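PDB 2HJP: phosphonopyruvate hydrolase from Variovorax sp., which hydrolyses phosphonopyruvate to pyruvate and phosphate, cleaving a carbon–phosphorus bond with the help of a divalent metal ion such as magnesium. Local coordinates for residues L30-G35 against T73-L78; Q98-G103 against A144-D149; G14-A19 against A221-L226. All blocks are in the same frame, centred on the assembly; numbering follows the deposited sequence.

In the fold
All three contacts belong to one eight-stranded TIM barrel and lie spread around the N-terminal ends of its strands, the face opposite the active site of this fold. Interactions 1 and 2 follow one plan: a glutamate three residues before the glycine that ends its helix reaches the loop leading into the next strand but one. They come one after the other along the chain, with centres about 19 Å apart. Interaction 3 spans both, joining the approach to strand 17-21 to the helix before strand 229-234, at the seam where these two strands pair to close the barrel. Its centre is about 18 Å from interaction 1, which it touches through P77 and F17, and about 26 Å from interaction 2.

Interaction 1 (L30-G35 against T73-L78); sequences LAEQAG and TVSIPL. With XYS (alpha-D-xylopyranose), chain B.
E32 reaches across from the last turn of helix 25-34 to V74, S75 and I76, in the loop that feeds strand 78-81 of the TIM barrel. With CG anti to the backbone N (chi1 179°) and the chain extended beyond it, the carboxylate is carried straight out from the helix to the loop. S75 OG meets E32 OE2 from above the carboxylate plane, about 36° out of it, and donates a hydrogen bond of 2.6 Å. Beside it, S75 N donates to E32 OE1 at 2.9 Å, although that oxygen is less surely placed because it sits too close to a neighbour in the model. The side chains of E32 and I76 cross obliquely, and I76 CG2 lies alongside the stem of the glutamate, 4.0 Å from E32 CG. Behind the loop, V74 and I76 pack on I39 of strand 38-41; on the helix, A31 and A34 pack on F250 of the second subunit. G35 ends the helix in a Schellman motif. A xylopyranose lies beside E32 OE2 and S75, its C5 3.3 Å from S75 OG. A water donates to T73 O and, with the same caution, to E32 OE1, and also bonds the sugar O1. E32 OE2 thus takes a second hydroxyl donor, xylopyranose O1, 2.9 Å from E32 OE2.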
loop_
_atom_site.group_PDB
_atom_site.type_symbol
_atom_site.label_atom_id
_atom_site.label_comp_id
_atom_site.label_asym_id
_atom_site.label_seq_id
_atom_site.Cartn_x
_atom_site.Cartn_y
_atom_site.Cartn_z
ATOM N N LEU A 30 17.470 13.380 -9.476
ATOM C CA LEU A 30 18.005 14.449 -10.300
ATOM C C LEU A 30 18.357 15.665 -9.452
ATOM O O LEU A 30 19.350 16.337 -9.746
ATOM C CB LEU A 30 17.037 14.816 -11.417
ATOM C CG LEU A 30 16.858 13.677 -12.444
ATOM C CD1 LEU A 30 15.614 13.927 -13.299
ATOM C CD2 LEU A 30 18.124 13.553 -13.330
ATOM N N ALA A 31 17.536 15.967 -8.443
ATOM C CA ALA A 31 17.825 17.120 -7.554
ATOM C C ALA A 31 19.155 16.881 -6.864
ATOM O O ALA A 31 19.990 17.829 -6.776
ATOM C CB ALA A 31 16.714 17.294 -6.460
ATOM N N GLU A 32 19.387 15.640 -6.396
ATOM C CA GLU A 32 20.651 15.347 -5.733
ATOM C C GLU A 32 21.806 15.610 -6.680
ATOM O O GLU A 32 22.815 16.235 -6.317
ATOM C CB GLU A 32 20.736 13.894 -5.236
ATOM C CG GLU A 32 22.084 13.672 -4.583
ATOM C CD GLU A 32 22.229 12.329 -3.865
ATOM O OE1 GLU A 32 21.270 11.611 -3.630
ATOM O OE2 GLU A 32 23.358 11.995 -3.494
ATOM N N GLN A 33 21.663 15.105 -7.901
ATOM C CA GLN A 33 22.687 15.233 -8.914
ATOM C C GLN A 33 22.913 16.679 -9.325
ATOM O O GLN A 33 24.058 17.044 -9.641
ATOM C CB GLN A 33 22.355 14.340 -10.136
ATOM C CG GLN A 33 22.542 12.849 -9.764
ATOM C CD GLN A 33 22.346 11.922 -10.966
ATOM O OE1 GLN A 33 21.967 12.377 -12.035
ATOM N NE2 GLN A 33 22.572 10.597 -10.767
ATOM N N ALA A 34 21.861 17.487 -9.311
ATOM C CA ALA A 34 21.986 18.931 -9.666
ATOM C C ALA A 34 22.737 19.690 -8.540
ATOM O O ALA A 34 23.210 20.778 -8.764
ATOM C CB ALA A 34 20.630 19.548 -9.907
ATOM N N GLY A 35 22.852 19.088 -7.351
ATOM C CA GLY A 35 23.600 19.704 -6.279
ATOM C C GLY A 35 22.783 20.323 -5.171
ATOM O O GLY A 35 23.350 21.064 -4.379
ATOM N N THR A 73 16.483 6.111 -2.136
ATOM C CA THR A 73 17.137 6.386 -3.407
ATOM C C THR A 73 18.230 7.473 -3.271
ATOM O O THR A 73 19.218 7.389 -3.942
ATOM C CB THR A 73 16.076 6.861 -4.431
ATOM O OG1 THR A 73 15.142 5.801 -4.630
ATOM C CG2 THR A 73 16.668 7.251 -5.823
ATOM N N VAL A 74 18.037 8.510 -2.444
ATOM C CA VAL A 74 19.033 9.570 -2.420
ATOM C C VAL A 74 19.942 9.434 -1.175
ATOM O O VAL A 74 19.597 8.736 -0.225
ATOM C CB VAL A 74 18.332 11.023 -2.464
ATOM C CG1 VAL A 74 17.417 11.147 -3.723
ATOM C CG2 VAL A 74 17.448 11.215 -1.246
ATOM N N SER A 75 21.075 10.120 -1.193
ATOM C CA SER A 75 22.016 10.077 -0.090
ATOM C C SER A 75 21.931 11.398 0.690
ATOM O O SER A 75 22.553 11.545 1.746
ATOM C CB SER A 75 23.468 9.877 -0.634
ATOM O OG SER A 75 23.972 11.125 -1.154
ATOM N N ILE A 76 21.114 12.356 0.220
ATOM C CA ILE A 76 21.038 13.642 0.901
ATOM C C ILE A 76 19.752 13.668 1.773
ATOM O O ILE A 76 18.857 12.865 1.533
ATOM C CB ILE A 76 21.056 14.824 -0.126
ATOM C CG1 ILE A 76 19.900 14.683 -1.127
ATOM C CG2 ILE A 76 22.445 14.863 -0.813
ATOM C CD1 ILE A 76 19.967 13.588 -2.122
ATOM N N PRO A 77 19.659 14.562 2.785
ATOM C CA PRO A 77 18.472 14.639 3.663
ATOM C C PRO A 77 17.140 14.912 2.955
ATOM O O PRO A 77 17.061 15.711 2.007
ATOM C CB PRO A 77 18.790 15.812 4.606
ATOM C CG PRO A 77 20.294 15.833 4.629
ATOM C CD PRO A 77 20.670 15.569 3.187
ATOM N N LEU A 78 16.104 14.302 3.483
ATOM C CA LEU A 78 14.747 14.452 2.961
ATOM C C LEU A 78 13.972 15.173 4.068
ATOM O O LEU A 78 13.993 14.732 5.237
ATOM C CB LEU A 78 14.106 13.056 2.742
ATOM C CG LEU A 78 12.592 13.090 2.517
ATOM C CD1 LEU A 78 12.273 13.954 1.293
ATOM C CD2 LEU A 78 12.080 11.591 2.332
HETATM C C1 XYS B . 24.829 8.849 -4.940
HETATM C C2 XYS B . 25.096 7.319 -4.850
HETATM C C3 XYS B . 25.022 6.904 -3.347
HETATM C C4 XYS B . 25.983 7.752 -2.441
HETATM C C5 XYS B . 26.079 9.253 -2.786
HETATM O O1 XYS B . 23.515 9.287 -4.519
HETATM O O2 XYS B . 24.080 6.623 -5.576
HETATM O O3 XYS B . 25.283 5.480 -3.198
HETATM O O4 XYS B . 25.882 7.522 -1.019
HETATM O O5 XYS B . 25.841 9.588 -4.232
HETATM O O HOH W 1 20.783 9.604 -5.811
#

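Interaction 2 (Q98-G103 against A144-D149); sequences QYEAAG and ARADRD
The carboxylate of E100 meets the loop after helix 131-144 with the syn lone pairs of both oxygens, which take two consecutive backbone N-H groups. A146 N donates to E100 OE1 at 2.8 Å, nearly straight at 172°, and D147 N donates to E100 OE2 at 2.7 Å. A second carboxylate, that of D147, lies with its plane 29° from that of E100, but it makes its bonds elsewhere. From above its plane D147 OD1 receives D149 N at 2.8 Å, which makes an Asx turn, while D147 OD2 is held by N4 of helix 3-13. The third flat group, the guanidinium of R145, carries R148 O over one face, 3.7 Å above the plane and offset toward the rim; it leads away from E100 to a salt bridge with D181.

In the TIM barrel this contact joins the C-terminal turn of helix 89-102 to the link between helix 131-144 and strand 151-156, at the surface and away from the annotated sites. E100 spans the gap with a stretched side chain, trans about its first bond (chi1 -174°) and extended from there to the carboxylate. R145 CA and D147 CB close in on the two oxygens, the latter 3.2 Å from E100 OE2. Two matched donors fix the rotation of the carboxylate as well as its position. D147 OD2 lies 5.0 Å from E100 OE2, so the like charges would probably raise the proton affinity of E100 somewhat, while the paired N-H groups would favour its ionised form.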
loop_
_atom_site.group_PDB
_atom_site.type_symbol
_atom_site.label_atom_id
_atom_site.label_comp_id
_atom_site.label_asym_id
_atom_site.label_seq_id
_atom_site.Cartn_x
_atom_site.Cartn_y
_atom_site.Cartn_z
ATOM N N GLN A 98 6.805 7.104 12.238
ATOM C CA GLN A 98 6.727 6.444 10.920
ATOM C C GLN A 98 7.521 7.174 9.848
ATOM O O GLN A 98 8.221 6.532 9.076
ATOM C CB GLN A 98 5.295 6.286 10.456
ATOM C CG GLN A 98 4.564 5.271 11.292
ATOM C CD GLN A 98 3.101 5.236 10.928
ATOM O OE1 GLN A 98 2.234 5.865 11.594
ATOM N NE2 GLN A 98 2.806 4.540 9.863
ATOM N N TYR A 99 7.447 8.497 9.850
ATOM C CA TYR A 99 8.228 9.318 8.890
ATOM C C TYR A 99 9.738 9.171 9.191
ATOM O O TYR A 99 10.548 8.962 8.288
ATOM C CB TYR A 99 7.779 10.757 8.947
ATOM C CG TYR A 99 6.630 10.985 8.029
ATOM C CD1 TYR A 99 6.848 11.279 6.675
ATOM C CD2 TYR A 99 5.298 10.805 8.479
ATOM C CE1 TYR A 99 5.751 11.370 5.762
ATOM C CE2 TYR A 99 4.193 10.910 7.566
ATOM C CZ TYR A 99 4.425 11.200 6.216
ATOM O OH TYR A 99 3.313 11.445 5.391
ATOM N N GLU A 100 10.101 9.197 10.477
ATOM C CA GLU A 100 11.511 8.978 10.866
ATOM C C GLU A 100 11.985 7.599 10.410
ATOM O O GLU A 100 13.019 7.458 9.734
ATOM C CB GLU A 100 11.680 9.085 12.390
ATOM C CG GLU A 100 13.164 9.018 12.812
ATOM C CD GLU A 100 13.346 9.308 14.305
ATOM O OE1 GLU A 100 12.338 9.332 15.036
ATOM O OE2 GLU A 100 14.489 9.494 14.758
ATOM N N ALA A 101 11.188 6.575 10.707
ATOM C CA ALA A 101 11.555 5.233 10.292
ATOM C C ALA A 101 11.604 5.123 8.765
ATOM O O ALA A 101 12.408 4.310 8.261
ATOM C CB ALA A 101 10.580 4.201 10.867
ATOM N N ALA A 102 10.788 5.910 8.042
ATOM C CA ALA A 102 10.809 5.893 6.551
ATOM C C ALA A 102 12.145 6.500 6.000
ATOM O O ALA A 102 12.496 6.324 4.816
ATOM C CB ALA A 102 9.581 6.676 5.974
ATOM N N GLY A 103 12.877 7.219 6.868
ATOM C CA GLY A 103 14.159 7.765 6.498
ATOM C C GLY A 103 14.141 9.277 6.279
ATOM O O GLY A 103 15.129 9.809 5.796
ATOM N N ALA A 144 8.081 12.273 20.294
ATOM C CA ALA A 144 7.996 11.026 19.526
ATOM C C ALA A 144 9.244 10.624 18.719
ATOM O O ALA A 144 9.442 9.442 18.449
ATOM C CB ALA A 144 6.759 11.084 18.585
ATOM N N ARG A 145 10.089 11.579 18.341
ATOM C CA ARG A 145 11.260 11.250 17.551
ATOM C C ARG A 145 12.264 10.432 18.367
ATOM O O ARG A 145 12.383 10.644 19.569
ATOM C CB ARG A 145 11.953 12.530 17.010
ATOM C CG ARG A 145 12.863 13.236 17.926
ATOM C CD ARG A 145 13.552 14.573 17.399
ATOM N NE ARG A 145 13.636 15.519 18.540
ATOM C CZ ARG A 145 13.811 16.838 18.436
ATOM N NH1 ARG A 145 13.945 17.443 17.236
ATOM N NH2 ARG A 145 13.774 17.579 19.542
ATOM N N ALA A 146 12.953 9.503 17.715
ATOM C CA ALA A 146 13.956 8.661 18.389
ATOM C C ALA A 146 15.314 9.307 18.333
ATOM O O ALA A 146 15.999 9.425 19.355
ATOM C CB ALA A 146 14.054 7.253 17.742
ATOM N N ASP A 147 15.741 9.719 17.146
ATOM C CA ASP A 147 17.059 10.310 17.006
ATOM C C ASP A 147 16.941 11.826 17.303
ATOM O O ASP A 147 16.219 12.492 16.603
ATOM C CB ASP A 147 17.544 10.029 15.555
ATOM C CG ASP A 147 18.829 10.750 15.203
ATOM O OD1 ASP A 147 19.370 11.485 16.041
ATOM O OD2 ASP A 147 19.309 10.581 14.069
ATOM N N ARG A 148 17.638 12.387 18.313
ATOM C CA ARG A 148 17.503 13.811 18.574
ATOM C C ARG A 148 17.892 14.705 17.386
ATOM O O ARG A 148 17.477 15.868 17.346
ATOM C CB ARG A 148 18.296 14.250 19.858
ATOM N N ASP A 149 18.696 14.185 16.439
ATOM C CA ASP A 149 19.100 14.979 15.290
ATOM C C ASP A 149 17.984 15.211 14.274
ATOM O O ASP A 149 18.090 16.108 13.481
ATOM C CB ASP A 149 20.265 14.348 14.541
ATOM C CG ASP A 149 21.541 14.307 15.376
ATOM O OD1 ASP A 149 21.710 15.210 16.198
ATOM O OD2 ASP A 149 22.361 13.372 15.180
#

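Interaction 3 (G14-A19 against A221-L226); sequences GRLFTA and ADIAAL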
loop_
_atom_site.group_PDB
_atom_site.type_symbol
_atom_site.label_atom_id
_atom_site.label_comp_id
_atom_site.label_asym_id
_atom_site.label_seq_id
_atom_site.Cartn_x
_atom_site.Cartn_y
_atom_site.Cartn_z
ATOM N N GLY A 14 25.354 27.566 9.881
ATOM C CA GLY A 14 25.250 28.910 9.347
ATOM C C GLY A 14 25.202 28.981 7.807
ATOM O O GLY A 14 24.857 30.023 7.248
ATOM N N ARG A 15 25.579 27.910 7.111
ATOM C CA ARG A 15 25.493 27.875 5.637
ATOM C C ARG A 15 23.999 27.868 5.280
ATOM O O ARG A 15 23.178 27.433 6.062
ATOM C CB ARG A 15 26.079 26.565 5.070
ATOM C CG ARG A 15 27.582 26.314 5.268
ATOM C CD ARG A 15 27.935 24.916 4.726
ATOM N NE ARG A 15 27.320 23.875 5.571
ATOM C CZ ARG A 15 26.973 22.632 5.195
ATOM N NH1 ARG A 15 26.424 21.827 6.101
ATOM N NH2 ARG A 15 27.166 22.176 3.945
ATOM N N LEU A 16 23.641 28.358 4.112
ATOM C CA LEU A 16 22.243 28.331 3.662
ATOM C C LEU A 16 22.038 26.973 2.965
ATOM O O LEU A 16 22.753 26.650 1.981
ATOM C CB LEU A 16 22.002 29.442 2.648
ATOM C CG LEU A 16 20.654 29.533 1.952
ATOM C CD1 LEU A 16 19.537 29.490 2.984
ATOM C CD2 LEU A 16 20.637 30.877 1.133
ATOM N N PHE A 17 21.043 26.215 3.421
ATOM C CA PHE A 17 20.737 24.861 2.906
ATOM C C PHE A 17 19.587 24.941 1.879
ATOM O O PHE A 17 18.531 25.588 2.150
ATOM C CB PHE A 17 20.298 24.005 4.089
ATOM C CG PHE A 17 20.043 22.572 3.779
ATOM C CD1 PHE A 17 21.089 21.673 3.730
ATOM C CD2 PHE A 17 18.743 22.124 3.575
ATOM C CE1 PHE A 17 20.874 20.310 3.476
ATOM C CE2 PHE A 17 18.472 20.780 3.325
ATOM C CZ PHE A 17 19.559 19.842 3.273
ATOM N N THR A 18 19.778 24.328 0.714
ATOM C CA THR A 18 18.727 24.345 -0.305
ATOM C C THR A 18 18.060 22.977 -0.426
ATOM O O THR A 18 18.727 21.922 -0.361
ATOM C CB THR A 18 19.281 24.727 -1.692
ATOM O OG1 THR A 18 20.216 23.742 -2.099
ATOM C CG2 THR A 18 20.034 26.074 -1.623
ATOM N N ALA A 19 16.749 23.003 -0.552
ATOM C CA ALA A 19 16.028 21.732 -0.696
ATOM C C ALA A 19 15.058 21.936 -1.892
ATOM O O ALA A 19 14.364 22.942 -1.972
ATOM C CB ALA A 19 15.203 21.406 0.568
ATOM N N ALA A 221 21.128 34.722 -3.242
ATOM C CA ALA A 221 22.092 35.715 -2.747
ATOM C C ALA A 221 21.300 36.667 -1.838
ATOM O O ALA A 221 21.807 37.105 -0.796
ATOM C CB ALA A 221 22.744 36.459 -3.932
ATOM N N ASP A 222 20.057 36.973 -2.203
ATOM C CA ASP A 222 19.295 37.838 -1.335
ATOM C C ASP A 222 19.026 37.099 0.013
ATOM O O ASP A 222 19.042 37.705 1.080
ATOM C CB ASP A 222 17.944 38.222 -1.948
ATOM C CG ASP A 222 18.088 39.101 -3.167
ATOM O OD1 ASP A 222 19.121 39.791 -3.261
ATOM O OD2 ASP A 222 17.169 39.078 -4.003
ATOM N N ILE A 223 18.743 35.794 -0.060
ATOM C CA ILE A 223 18.427 35.048 1.158
ATOM C C ILE A 223 19.681 34.848 1.995
ATOM O O ILE A 223 19.604 34.897 3.180
ATOM C CB ILE A 223 17.763 33.695 0.817
ATOM C CG1 ILE A 223 16.326 34.002 0.306
ATOM C CG2 ILE A 223 17.584 32.797 2.083
ATOM C CD1 ILE A 223 15.653 32.856 -0.447
ATOM N N ALA A 224 20.818 34.602 1.375
ATOM C CA ALA A 224 22.081 34.426 2.125
ATOM C C ALA A 224 22.337 35.655 3.014
ATOM O O ALA A 224 22.898 35.512 4.086
ATOM C CB ALA A 224 23.284 34.246 1.171
ATOM N N ALA A 225 21.907 36.830 2.545
ATOM C CA ALA A 225 22.063 38.094 3.243
ATOM C C ALA A 225 21.197 38.159 4.525
ATOM O O ALA A 225 21.334 39.081 5.321
ATOM C CB ALA A 225 21.669 39.233 2.319
ATOM N N LEU A 226 20.280 37.199 4.678
ATOM C CA LEU A 226 19.395 37.134 5.830
ATOM C C LEU A 226 20.020 36.042 6.720
ATOM O O LEU A 226 19.752 34.804 6.562
ATOM C CB LEU A 226 17.964 36.758 5.345
ATOM C CG LEU A 226 17.398 37.603 4.170
ATOM C CD1 LEU A 226 16.038 37.041 3.642
ATOM C CD2 LEU A 226 17.243 39.051 4.624
#
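L16 presses the end of its side chain against I223 and A224, bringing the residue just ahead of strand 17-21 onto the short helix 220-224 of the TIM barrel. The tight part is the meeting of methyl groups. L16 CD2 lies 3.7 Å from I223 CG2, and L16 CD1 is almost as near to the same methyl, I223 CG2, at 3.9 Å, so the fork of the leucine straddles one branch of the isoleucine. Just as closely, L16 CD2 touches the helix backbone at A224 N, again at 3.7 Å. The side chains of L16 and I223 cross at about a right angle. On the leucine, CG lies opposite the backbone N (chi1 175°), which carries both methyls toward the helix.

I223 is buried: it also packs on V229 and V232 of strand 229-234 and on L218, and the same strand pairs with F17 and A19 through backbone hydrogen bonds. The contact therefore sits over the seam where the barrel's first and last strands meet. The looser side is the methyl of A224, an exposed residue, whose CB stays 4.3 Å from L16 CD2. In this crystal L16, I223 and A224 all touch a neighbouring molecule, so that side does not face solvent alone.

The side-chain contacts are apolar, and the two segments share no hydrogen bond. What the contact does is bury methyl surface between the lead-in to strand 17-21 and helix 220-224, and it depends on shape more than on the direction of any donor.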